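Cytosol aminopeptidase (Staphylococcus aureus subsp. aureus, PDB 3KZW) probably removes N-terminal amino acids, leucine in particular, from peptides as a manganese-dependent hexameric cytosol aminopeptidase. Local coordinates at residues A[92-97]-A[125-130]; A[163-168]-A[207-212]; A[217-222]-A[308-313]; A[348-353]-A[447-452]; A[453-456]-A[460-463]. One frame throughout, in Å; residues are numbered along the deposited sequence.

Interaction 1: residues A[92-97]-A[125-130]; sequences TYRLIT and EHIEDT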
# COMPACT_ATOMS: atom_id res chain seq x y z
N THR A 92 0.64 -60.31 -28.12
CA THR A 92 0.03 -58.99 -27.97
C THR A 92 0.98 -58.09 -27.18
O THR A 92 1.40 -58.42 -26.07
CB THR A 92 -1.34 -59.06 -27.26
OG1 THR A 92 -2.17 -60.03 -27.91
CG2 THR A 92 -2.04 -57.70 -27.29
N TYR A 93 1.31 -56.94 -27.76
CA TYR A 93 2.24 -55.99 -27.16
C TYR A 93 1.52 -54.73 -26.69
O TYR A 93 0.48 -54.35 -27.24
CB TYR A 93 3.34 -55.61 -28.16
CG TYR A 93 4.43 -56.65 -28.31
CD1 TYR A 93 4.26 -57.76 -29.14
CD2 TYR A 93 5.64 -56.51 -27.64
CE1 TYR A 93 5.26 -58.71 -29.28
CE2 TYR A 93 6.65 -57.46 -27.77
CZ TYR A 93 6.46 -58.56 -28.60
OH TYR A 93 7.44 -59.50 -28.74
N ARG A 94 2.08 -54.10 -25.66
CA ARG A 94 1.66 -52.76 -25.26
C ARG A 94 2.46 -51.76 -26.09
O ARG A 94 3.66 -51.62 -25.90
CB ARG A 94 1.90 -52.54 -23.77
CG ARG A 94 1.36 -51.22 -23.24
CD ARG A 94 1.78 -50.99 -21.80
NE ARG A 94 1.25 -49.73 -21.28
CZ ARG A 94 1.44 -49.27 -20.05
NH1 ARG A 94 2.16 -49.96 -19.18
NH2 ARG A 94 0.91 -48.11 -19.69
N LEU A 95 1.78 -51.10 -27.02
CA LEU A 95 2.42 -50.10 -27.87
C LEU A 95 2.33 -48.71 -27.26
O LEU A 95 1.24 -48.26 -26.91
CB LEU A 95 1.82 -50.12 -29.28
CG LEU A 95 2.36 -49.13 -30.32
CD1 LEU A 95 3.85 -49.31 -30.53
CD2 LEU A 95 1.61 -49.29 -31.64
N ILE A 96 3.47 -48.04 -27.15
CA ILE A 96 3.54 -46.67 -26.67
C ILE A 96 4.02 -45.76 -27.79
O ILE A 96 5.12 -45.92 -28.33
CB ILE A 96 4.43 -46.53 -25.41
CG1 ILE A 96 3.86 -47.36 -24.26
CG2 ILE A 96 4.55 -45.06 -24.99
CD1 ILE A 96 4.82 -47.59 -23.12
N THR A 97 3.17 -44.79 -28.14
CA THR A 97 3.41 -43.89 -29.25
C THR A 97 3.62 -42.47 -28.74
O THR A 97 2.87 -41.98 -27.89
CB THR A 97 2.22 -43.96 -30.24
OG1 THR A 97 2.46 -45.01 -31.18
CG2 THR A 97 2.02 -42.64 -30.99
N GLU A 125 4.19 -44.73 -15.24
CA GLU A 125 3.52 -46.01 -15.48
C GLU A 125 4.30 -47.20 -14.91
O GLU A 125 3.87 -48.35 -15.07
CB GLU A 125 3.25 -46.20 -16.98
CG GLU A 125 2.11 -45.34 -17.53
CD GLU A 125 0.74 -45.76 -17.02
OE1 GLU A 125 0.41 -46.97 -17.09
OE2 GLU A 125 -0.03 -44.88 -16.57
N HIS A 126 5.42 -46.91 -14.25
CA HIS A 126 6.26 -47.92 -13.59
C HIS A 126 6.68 -49.05 -14.54
O HIS A 126 6.65 -50.23 -14.18
CB HIS A 126 5.55 -48.48 -12.33
CG HIS A 126 6.48 -49.08 -11.32
ND1 HIS A 126 7.13 -48.33 -10.37
CD2 HIS A 126 6.86 -50.36 -11.10
CE1 HIS A 126 7.87 -49.12 -9.61
NE2 HIS A 126 7.72 -50.35 -10.03
N ILE A 127 7.06 -48.67 -15.75
CA ILE A 127 7.52 -49.62 -16.76
C ILE A 127 9.00 -49.93 -16.53
O ILE A 127 9.83 -49.02 -16.43
CB ILE A 127 7.27 -49.09 -18.20
CG1 ILE A 127 5.77 -49.07 -18.48
CG2 ILE A 127 8.00 -49.94 -19.24
CD1 ILE A 127 5.35 -48.09 -19.55
N GLU A 128 9.31 -51.22 -16.43
CA GLU A 128 10.67 -51.68 -16.11
C GLU A 128 11.42 -52.26 -17.30
O GLU A 128 12.65 -52.23 -17.35
CB GLU A 128 10.63 -52.70 -14.97
CG GLU A 128 10.34 -52.09 -13.61
CD GLU A 128 10.20 -53.13 -12.52
OE1 GLU A 128 9.37 -54.05 -12.67
OE2 GLU A 128 10.92 -53.03 -11.50
N ASP A 129 10.68 -52.81 -18.27
CA ASP A 129 11.27 -53.43 -19.45
C ASP A 129 10.47 -53.09 -20.70
O ASP A 129 9.27 -53.36 -20.77
CB ASP A 129 11.36 -54.95 -19.28
CG ASP A 129 12.32 -55.36 -18.17
OD1 ASP A 129 13.55 -55.28 -18.38
OD2 ASP A 129 11.83 -55.78 -17.10
N THR A 130 11.14 -52.49 -21.68
CA THR A 130 10.49 -52.11 -22.94
C THR A 130 11.47 -52.06 -24.12
O THR A 130 12.66 -51.83 -23.94
CB THR A 130 9.75 -50.75 -22.81
OG1 THR A 130 9.19 -50.38 -24.08
CG2 THR A 130 10.70 -49.65 -22.33
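R94 and I96, on strand 91-101, face E125 and I127, in the turn that leads from helix 108-124 into strand 129-133. The backbones stay well apart: the nearest CA atoms, those of R94 and T130, are 9.2 Å from each other, because strand 39-45 runs between strands 91-101 and 129-133 and takes backbone bonds from R94 and I96. H126 leaves the helix with positive phi (55°) in a Schellman motif, after which the chain turns back toward the sheet.

With so wide a gap the side chains do the reaching. R94 is fully extended, every torsion close to 180°, and its NH2 meets E125 OE1 at 2.9 Å in a salt bridge. The carboxylate oxygen lies near the guanidinium plane, yet the arginine meets it from above the carboxylate plane, and the two planes stand almost perpendicular (88°). I127 packs beside this bridge, its CD1 over one face of the guanidinium and 3.7 Å from R94 NH1. The same methyl meets I96 CD1 tip to tip at 3.6 Å, so one isoleucine branch borders both the charged and the apolar half of the contact. R94 NH2 also makes a weak hydrogen bond to Y121 OH, and Q71 of a second subunit packs on the arginine.

Strand 91-101, helix 108-124 and strand 129-133 form a beta-alpha-beta crossover that skips over strand 39-45. The helix packs over the isoleucine pair on one face of the sheet, with L118 and I122 against I96 and I122 also against I127.

Interaction 2: residues A[163-168]-A[207-212]; sequences DHYKSS and SNMPPN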
# COMPACT_ATOMS: atom_id res chain seq x y z
N ASP A 163 11.98 -35.89 -3.59
CA ASP A 163 11.05 -36.46 -2.61
C ASP A 163 11.76 -36.95 -1.35
O ASP A 163 11.25 -37.81 -0.63
CB ASP A 163 10.21 -37.58 -3.25
CG ASP A 163 11.06 -38.74 -3.78
OD1 ASP A 163 12.28 -38.56 -4.00
OD2 ASP A 163 10.49 -39.84 -4.00
N HIS A 164 12.93 -36.37 -1.08
CA HIS A 164 13.79 -36.80 0.02
C HIS A 164 13.22 -36.49 1.41
O HIS A 164 13.57 -37.14 2.39
CB HIS A 164 15.19 -36.18 -0.13
CG HIS A 164 15.91 -36.63 -1.37
ND1 HIS A 164 15.55 -36.22 -2.63
CD2 HIS A 164 16.96 -37.47 -1.54
CE1 HIS A 164 16.35 -36.77 -3.53
NE2 HIS A 164 17.21 -37.53 -2.89
N TYR A 165 12.33 -35.50 1.47
CA TYR A 165 11.71 -35.10 2.74
C TYR A 165 10.25 -35.55 2.85
O TYR A 165 9.55 -35.18 3.79
CB TYR A 165 11.85 -33.58 2.94
CG TYR A 165 13.28 -33.16 3.18
CD1 TYR A 165 13.83 -33.18 4.46
CD2 TYR A 165 14.10 -32.76 2.12
CE1 TYR A 165 15.15 -32.81 4.68
CE2 TYR A 165 15.42 -32.39 2.33
CZ TYR A 165 15.94 -32.41 3.61
OH TYR A 165 17.24 -32.04 3.83
N LYS A 166 9.81 -36.36 1.89
CA LYS A 166 8.49 -36.97 1.92
C LYS A 166 8.54 -38.29 2.66
O LYS A 166 9.46 -39.09 2.46
CB LYS A 166 7.98 -37.20 0.49
CG LYS A 166 7.87 -35.95 -0.37
CD LYS A 166 6.54 -35.24 -0.19
CE LYS A 166 6.37 -34.14 -1.22
NZ LYS A 166 5.04 -33.51 -1.12
N SER A 167 7.56 -38.53 3.53
CA SER A 167 7.44 -39.80 4.24
C SER A 167 6.94 -40.89 3.30
O SER A 167 7.30 -42.06 3.45
CB SER A 167 6.49 -39.66 5.43
OG SER A 167 7.07 -38.85 6.44
N SER A 168 6.11 -40.50 2.33
CA SER A 168 5.54 -41.44 1.37
C SER A 168 6.31 -41.42 0.05
O SER A 168 5.71 -41.31 -1.03
CB SER A 168 4.07 -41.11 1.13
OG SER A 168 3.93 -39.88 0.43
N SER A 207 19.61 -26.61 -4.94
CA SER A 207 18.63 -25.54 -4.95
C SER A 207 17.37 -25.89 -4.16
O SER A 207 16.83 -25.06 -3.43
CB SER A 207 18.27 -25.15 -6.38
OG SER A 207 19.42 -24.75 -7.11
N ASN A 208 16.90 -27.13 -4.31
CA ASN A 208 15.70 -27.60 -3.62
C ASN A 208 15.88 -27.82 -2.13
O ASN A 208 14.91 -27.87 -1.38
CB ASN A 208 15.17 -28.88 -4.28
CG ASN A 208 14.22 -28.61 -5.42
OD1 ASN A 208 13.33 -27.76 -5.32
ND2 ASN A 208 14.39 -29.34 -6.52
N MET A 209 17.14 -27.95 -1.70
CA MET A 209 17.49 -28.18 -0.31
C MET A 209 16.95 -27.06 0.59
O MET A 209 17.11 -25.89 0.26
CB MET A 209 19.00 -28.27 -0.17
CG MET A 209 19.47 -29.23 0.91
SD MET A 209 19.46 -30.93 0.32
CE MET A 209 21.00 -30.94 -0.63
N PRO A 210 16.31 -27.43 1.72
CA PRO A 210 15.79 -26.44 2.68
C PRO A 210 16.92 -25.60 3.28
O PRO A 210 17.99 -26.14 3.56
CB PRO A 210 15.15 -27.30 3.77
CG PRO A 210 14.92 -28.62 3.15
CD PRO A 210 16.02 -28.80 2.16
N PRO A 211 16.68 -24.29 3.48
CA PRO A 211 17.71 -23.37 3.96
C PRO A 211 18.19 -23.65 5.39
O PRO A 211 19.30 -23.26 5.75
CB PRO A 211 17.02 -22.00 3.90
CG PRO A 211 15.58 -22.30 3.94
CD PRO A 211 15.40 -23.60 3.23
N ASN A 212 17.37 -24.31 6.20
CA ASN A 212 17.79 -24.72 7.53
C ASN A 212 18.68 -25.97 7.51
O ASN A 212 19.30 -26.32 8.51
CB ASN A 212 16.59 -24.90 8.47
CG ASN A 212 15.63 -25.98 8.02
OD1 ASN A 212 15.24 -26.03 6.85
ND2 ASN A 212 15.24 -26.84 8.94
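Y165 reaches from a loop of the N-terminal region to P210, just beyond the end of helix 188-208, and nearly all of the contact lies at the outer part of its ring. The side chain leaves CB with CG anti to the carbonyl carbon (chi1 -68°), which carries the ring away from its own turn and toward the proline. CE2 is the first ring atom to touch, lying 3.6 Å from P210 CD and 3.9 Å from P210 CG. CZ follows, with P210 CD at 3.9 Å. At the tip OH still skirts the proline, 3.8 Å from its CD, and comes no nearer than 4.3 Å to M209 SD. The pyrrolidine covers one face of the ring in a CH-pi contact: P210 CG stands 4.2 Å from the ring centroid, 24° off the normal, displaced toward the rim.

A beta turn on one side and the end of a helix on the other bring these residues together. D163 to K166 form a type I beta turn, closed by the bond from K166 N to D163 O at 3.2 Å, and Y165 projects from it. On the other side M209 is the first residue to leave helical geometry, and the prolines that follow lead the chain away from the helix. As in other leucine aminopeptidases, helix 188-208 probably links the N-terminal and catalytic parts, and the tyrosine-proline packing joins them near its end.

V213 also touches Y165, while I449 of a neighbouring subunit packs on P210. From that same subunit T358 OG1 hydrogen-bonds to Y165 O, and the carbonyls of S447 and A450 receive K166 NZ.

Interaction 3: residues A[217-222]-A[308-313]; sequences QTFAED and CGAANV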
# COMPACT_ATOMS: atom_id res chain seq x y z
N GLN A 217 28.10 -23.29 5.26
CA GLN A 217 29.06 -24.29 5.71
C GLN A 217 28.79 -25.66 5.10
O GLN A 217 29.68 -26.27 4.52
CB GLN A 217 29.06 -24.38 7.24
CG GLN A 217 30.06 -25.38 7.81
CD GLN A 217 29.87 -25.64 9.29
OE1 GLN A 217 29.63 -24.72 10.07
NE2 GLN A 217 29.97 -26.91 9.69
N THR A 218 27.55 -26.14 5.24
CA THR A 218 27.17 -27.48 4.75
C THR A 218 27.19 -27.54 3.23
O THR A 218 27.45 -28.60 2.66
CB THR A 218 25.78 -27.93 5.27
OG1 THR A 218 24.78 -27.01 4.82
CG2 THR A 218 25.76 -28.00 6.80
N PHE A 219 26.91 -26.41 2.59
CA PHE A 219 27.00 -26.29 1.13
C PHE A 219 28.43 -26.49 0.67
O PHE A 219 28.68 -27.24 -0.27
CB PHE A 219 26.45 -24.94 0.67
CG PHE A 219 26.38 -24.77 -0.83
CD1 PHE A 219 26.02 -25.84 -1.66
CD2 PHE A 219 26.64 -23.54 -1.41
CE1 PHE A 219 25.96 -25.67 -3.04
CE2 PHE A 219 26.57 -23.37 -2.79
CZ PHE A 219 26.23 -24.43 -3.60
N ALA A 220 29.37 -25.83 1.35
CA ALA A 220 30.80 -26.00 1.09
C ALA A 220 31.25 -27.44 1.33
O ALA A 220 31.95 -28.03 0.50
CB ALA A 220 31.62 -25.04 1.94
N GLU A 221 30.83 -28.01 2.47
CA GLU A 221 31.17 -29.38 2.84
C GLU A 221 30.66 -30.40 1.83
O GLU A 221 31.34 -31.39 1.53
CB GLU A 221 30.63 -29.71 4.23
CG GLU A 221 31.39 -29.04 5.37
CD GLU A 221 30.69 -29.15 6.72
OE1 GLU A 221 29.58 -29.74 6.79
OE2 GLU A 221 31.25 -28.64 7.71
N ASP A 222 29.45 -30.17 1.30
CA ASP A 222 28.85 -31.05 0.30
C ASP A 222 29.62 -31.03 -1.02
O ASP A 222 29.76 -32.07 -1.67
CB ASP A 222 27.38 -30.70 0.07
CG ASP A 222 26.46 -31.21 1.17
OD1 ASP A 222 26.95 -31.72 2.20
OD2 ASP A 222 25.22 -31.09 0.99
N CYS A 308 20.90 -20.47 -6.58
CA CYS A 308 20.84 -21.18 -7.86
C CYS A 308 22.07 -20.92 -8.73
O CYS A 308 22.58 -21.82 -9.40
CB CYS A 308 19.57 -20.82 -8.63
SG CYS A 308 18.08 -21.68 -8.07
N GLY A 309 22.55 -19.67 -8.71
CA GLY A 309 23.74 -19.28 -9.45
C GLY A 309 24.95 -20.12 -9.09
O GLY A 309 25.65 -20.62 -9.97
N ALA A 310 25.19 -20.28 -7.79
CA ALA A 310 26.29 -21.11 -7.29
C ALA A 310 26.08 -22.58 -7.64
O ALA A 310 27.01 -23.26 -8.07
CB ALA A 310 26.45 -20.94 -5.80
N ALA A 311 24.85 -23.05 -7.47
CA ALA A 311 24.48 -24.43 -7.77
C ALA A 311 24.73 -24.77 -9.24
O ALA A 311 25.26 -25.83 -9.56
CB ALA A 311 23.03 -24.69 -7.40
N ASN A 312 24.35 -23.86 -10.13
CA ASN A 312 24.51 -24.05 -11.56
C ASN A 312 25.97 -24.03 -12.03
O ASN A 312 26.32 -24.70 -13.00
CB ASN A 312 23.65 -23.05 -12.35
CG ASN A 312 22.15 -23.32 -12.19
OD1 ASN A 312 21.73 -24.20 -11.44
ND2 ASN A 312 21.34 -22.54 -12.90
N VAL A 313 26.81 -23.26 -11.33
CA VAL A 313 28.26 -23.27 -11.58
C VAL A 313 28.84 -24.64 -11.24
O VAL A 313 29.62 -25.19 -12.02
CB VAL A 313 28.99 -22.14 -10.80
CG1 VAL A 313 30.50 -22.34 -10.82
CG2 VAL A 313 28.64 -20.77 -11.38
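F219 points the edge of its ring at the methyl group of A310, and this one approach makes up most of the contact between helix 216-226 and helix 308-322. A310 CB lies close to the ring plane, 3.9 Å from F219 CE2 and 4.1 Å from F219 CZ, so the methyl meets the rim of the ring and not its face. CZ also looks at the backbone of the second helix, coming within 4.3 Å of A311 N, again near the ring plane. The torsion that allows this is chi1 of F219, -175°: with CG anti to the backbone N the ring extends straight out from its helix and fills the distance to its neighbour. The helices themselves are not close, their nearest CA atoms, F219 and A311, being 9.4 Å apart, and one large side chain against small alanines accounts for the separation.

Other groups close in on the phenylalanine. F206 meets its ring edge-to-face, and L214 and M307 pack on it as well, adding further apolar neighbours. On the outward side of helix 216-226 the chemistry changes: Q217 NE2 donates to E221 OE2 at 2.9 Å, nearly in its own amide plane but above the plane of the carboxylate, linking two exposed side chains one turn apart.

Both helices rest on the same sheet, F219 touching C335 and A310 touching L333 of strand 328-338, while A220 touches V264 of strand 262-269. Such helices side by side over a mixed central sheet are characteristic of the alpha/beta catalytic domain of the leucine aminopeptidase family.

Interaction 4: residues A[348-353]-A[447-452]; sequences DDVFTA and SDIADL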
# COMPACT_ATOMS: atom_id res chain seq x y z
N ASP A 348 23.30 2.75 5.12
CA ASP A 348 24.25 3.77 5.60
C ASP A 348 25.62 3.20 5.99
O ASP A 348 26.59 3.95 6.10
CB ASP A 348 23.70 4.62 6.76
CG ASP A 348 22.57 5.53 6.33
OD1 ASP A 348 22.45 5.85 5.13
OD2 ASP A 348 21.78 5.93 7.21
N ASP A 349 25.69 1.89 6.21
CA ASP A 349 26.95 1.22 6.51
C ASP A 349 27.96 1.36 5.38
O ASP A 349 27.60 1.28 4.20
CB ASP A 349 26.71 -0.27 6.79
CG ASP A 349 26.30 -0.56 8.23
OD1 ASP A 349 26.27 0.38 9.05
OD2 ASP A 349 26.03 -1.74 8.54
N VAL A 350 29.22 1.59 5.74
CA VAL A 350 30.30 1.66 4.76
C VAL A 350 31.32 0.55 5.04
O VAL A 350 31.81 0.42 6.16
CB VAL A 350 30.99 3.06 4.75
CG1 VAL A 350 32.16 3.08 3.78
CG2 VAL A 350 30.00 4.15 4.39
N PHE A 351 31.61 -0.24 4.02
CA PHE A 351 32.56 -1.35 4.13
C PHE A 351 33.69 -1.24 3.11
O PHE A 351 33.57 -0.55 2.09
CB PHE A 351 31.84 -2.69 3.95
CG PHE A 351 30.72 -2.91 4.93
CD1 PHE A 351 30.99 -3.24 6.25
CD2 PHE A 351 29.39 -2.78 4.52
CE1 PHE A 351 29.96 -3.44 7.16
CE2 PHE A 351 28.35 -2.98 5.42
CZ PHE A 351 28.63 -3.31 6.75
N THR A 352 34.80 -1.93 3.40
CA THR A 352 35.93 -1.99 2.48
C THR A 352 35.90 -3.31 1.72
O THR A 352 35.98 -4.38 2.32
CB THR A 352 37.27 -1.83 3.22
OG1 THR A 352 37.21 -0.68 4.08
CG2 THR A 352 38.42 -1.66 2.23
N ALA A 353 35.77 -3.22 0.40
CA ALA A 353 35.76 -4.39 -0.47
C ALA A 353 37.13 -5.06 -0.54
O ALA A 353 38.13 -4.50 -0.06
CB ALA A 353 35.28 -4.00 -1.86
N SER A 447 27.88 8.25 -4.40
CA SER A 447 27.83 8.20 -2.94
C SER A 447 28.47 9.46 -2.38
O SER A 447 29.50 9.91 -2.89
CB SER A 447 28.56 6.97 -2.41
OG SER A 447 28.58 6.98 -0.99
N ASP A 448 27.86 10.02 -1.34
CA ASP A 448 28.37 11.22 -0.70
C ASP A 448 29.53 10.92 0.24
O ASP A 448 30.22 11.84 0.70
CB ASP A 448 27.26 11.96 0.05
CG ASP A 448 26.21 12.56 -0.89
OD1 ASP A 448 26.59 13.06 -1.98
OD2 ASP A 448 25.01 12.55 -0.53
N ILE A 449 29.75 9.64 0.52
CA ILE A 449 30.72 9.23 1.54
C ILE A 449 31.77 8.22 1.03
O ILE A 449 32.96 8.37 1.30
CB ILE A 449 29.99 8.73 2.82
CG1 ILE A 449 31.00 8.36 3.92
CG2 ILE A 449 29.03 7.58 2.51
CD1 ILE A 449 30.38 8.24 5.30
N ALA A 450 31.32 7.21 0.29
CA ALA A 450 32.20 6.13 -0.15
C ALA A 450 32.58 6.24 -1.63
O ALA A 450 32.07 7.10 -2.35
CB ALA A 450 31.56 4.77 0.14
N ASP A 451 33.47 5.35 -2.08
CA ASP A 451 33.86 5.25 -3.49
C ASP A 451 32.69 4.78 -4.34
O ASP A 451 32.48 5.26 -5.45
CB ASP A 451 35.04 4.29 -3.67
CG ASP A 451 36.31 4.79 -3.00
OD1 ASP A 451 36.62 5.99 -3.11
OD2 ASP A 451 37.02 3.97 -2.38
N LEU A 452 31.93 3.82 -3.80
CA LEU A 452 30.81 3.21 -4.52
C LEU A 452 29.55 3.12 -3.66
O LEU A 452 29.61 3.14 -2.43
CB LEU A 452 31.18 1.82 -5.04
CG LEU A 452 32.35 1.69 -6.03
CD1 LEU A 452 32.83 0.25 -6.10
CD2 LEU A 452 31.98 2.20 -7.42
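S447 OG organises the loop that presents I449 and A450 to V350: it accepts the backbone N-H of both, from I449 N at 3.3 Å and from A450 N at 3.0 Å, each bond nearly straight (164° and 165°). The bond to the residue two places on makes an ST turn and that to the third an ST motif. The same hydroxyl is hydrogen-bonded to E360 OE1, so three groups grip one buried oxygen and fix the loop against the neighbouring strand.

Held this way, the loop sets two hydrophobic groups against V350, each meeting a different branch. V350 CG2 lies 4.0 Å from I449 CG2, where the two side chains cross obliquely, and V350 CG1 lies 4.1 Å from A450 CB. With CG1 anti to the backbone N (chi1 177°), the valine splits its methyls between the two partners. I449 CG2 makes the closest approach, while I449 CD1, the end of the longer branch, lies 4.2 Å from V350 CG2. No hydrogen bond joins the segments; the packing is apolar throughout, although the CA atoms of V350 and A450 are only 6.9 Å apart.

Polar groups around the contact reach a neighbouring subunit. V350 O accepts from N212 ND2 of that subunit, S447 O from its K166 NZ, and D448 OD2 forms a salt bridge with its K498.

Within the chain, strand 358-360 lies between strands 350-352 and 452-453, antiparallel to the first and parallel to the second. T358 packs against both V350 and A450, so the contact spans one side of the three-stranded sheet over its middle strand.

Interaction 5: residues A[453-456]-A[460-463]; sequences VNHT and GKAL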
# COMPACT_ATOMS: atom_id res chain seq x y z
N VAL A 453 28.40 3.03 -4.33
CA VAL A 453 27.11 2.81 -3.68
C VAL A 453 26.45 1.58 -4.31
O VAL A 453 26.62 1.34 -5.51
CB VAL A 453 26.21 4.08 -3.74
CG1 VAL A 453 25.71 4.36 -5.16
CG2 VAL A 453 25.05 3.98 -2.76
N ASN A 454 25.72 0.81 -3.52
CA ASN A 454 25.18 -0.47 -4.00
C ASN A 454 23.74 -0.40 -4.52
O ASN A 454 23.19 -1.41 -4.97
CB ASN A 454 25.32 -1.57 -2.93
CG ASN A 454 24.18 -1.58 -1.92
OD1 ASN A 454 23.74 -0.53 -1.45
ND2 ASN A 454 23.72 -2.77 -1.57
N HIS A 455 23.13 0.78 -4.47
CA HIS A 455 21.73 0.93 -4.85
C HIS A 455 21.39 2.32 -5.37
O HIS A 455 21.90 3.32 -4.86
CB HIS A 455 20.83 0.59 -3.65
CG HIS A 455 19.38 0.45 -3.99
ND1 HIS A 455 18.42 1.34 -3.56
CD2 HIS A 455 18.72 -0.49 -4.72
CE1 HIS A 455 17.24 0.96 -4.00
NE2 HIS A 455 17.39 -0.15 -4.71
N THR A 456 20.53 2.36 -6.38
CA THR A 456 19.99 3.61 -6.90
C THR A 456 18.48 3.66 -6.69
O THR A 456 17.80 2.62 -6.76
CB THR A 456 20.32 3.80 -8.41
OG1 THR A 456 19.77 5.04 -8.88
CG2 THR A 456 19.76 2.64 -9.26
N GLY A 460 16.06 1.46 -14.11
CA GLY A 460 17.13 0.72 -14.77
C GLY A 460 18.01 0.01 -13.77
O GLY A 460 19.24 -0.03 -13.92
N LYS A 461 17.39 -0.57 -12.74
CA LYS A 461 18.09 -1.19 -11.62
C LYS A 461 18.90 -2.43 -11.99
O LYS A 461 19.94 -2.70 -11.40
CB LYS A 461 17.11 -1.52 -10.49
CG LYS A 461 16.60 -0.32 -9.73
CD LYS A 461 15.67 -0.73 -8.60
CE LYS A 461 15.28 0.45 -7.73
NZ LYS A 461 14.42 1.42 -8.46
N ALA A 462 18.41 -3.19 -12.98
CA ALA A 462 19.13 -4.36 -13.47
C ALA A 462 20.44 -3.95 -14.14
O ALA A 462 21.46 -4.63 -14.01
CB ALA A 462 18.26 -5.17 -14.43
N LEU A 463 20.41 -2.82 -14.85
CA LEU A 463 21.59 -2.29 -15.52
C LEU A 463 22.60 -1.78 -14.50
O LEU A 463 23.81 -1.97 -14.65
CB LEU A 463 21.22 -1.18 -16.51
CG LEU A 463 19.99 -1.27 -17.42
CD1 LEU A 463 19.94 -0.04 -18.31
CD2 LEU A 463 19.97 -2.53 -18.26
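T456 and K461 are the closest residues across the turn from strand 452-453 into helix 461-470, their CA atoms 7.0 Å apart. K461 carries its side of the contact, and the carbon next to its amine is the busiest atom. CE lies 3.5 Å from T456 O and 3.7 Å from H455 NE2, touching the backbone of one residue and the ring nitrogen of the other. The lysine runs extended from CB to CE and then bends at its last torsion (chi4 68°), which turns NZ aside from the histidine; the nitrogens H455 NE2 and K461 NZ remain 5.0 Å apart. NZ makes its hydrogen bond to G458 O, in the loop between the two segments. Nearer the backbone the packing is looser, T456 CG2 standing 4.4 Å from K461 CG.

This is the short connection between a strand and the following helix. G460 occupies the N-cap position, and its positive phi (70°) is a conformation that favours glycine. L463 N makes a weak bond to G460 O in the first turn. T456 OG1 accepts from G458 N, two residues on, as in an ST turn, within the connection. Helix 461-470 ends at T470, one of the residues around a bound sodium ion.

H455 crosses the lysine at a slant and also packs on N363. Its neighbour N454 is held by M362 N through OD1, and by the carbonyls of N363 and A366 through ND2. F464, a turn into the helix, lies against V453 and T456.

In the fold
Interactions 1, 3 and 4 are buried, interaction 2 is partly so, and interaction 5 lies near the surface. Only interaction 1, in the N-terminal sheet, its centre about 64 Å from that of interaction 4, has a salt bridge between its segments; interactions 2, 3 and 4 rest on apolar packing, and interaction 5 on lysine carbons beside polar atoms. Interactions 2 and 3 touch through the end of helix 188-208, S207 meeting C308 and A311. Interactions 4 and 5 are continuous along the chain, S447 packing on V453. In the assembly, 163-168 and 207-212 of one subunit meet 348-353 and 447-452 of another.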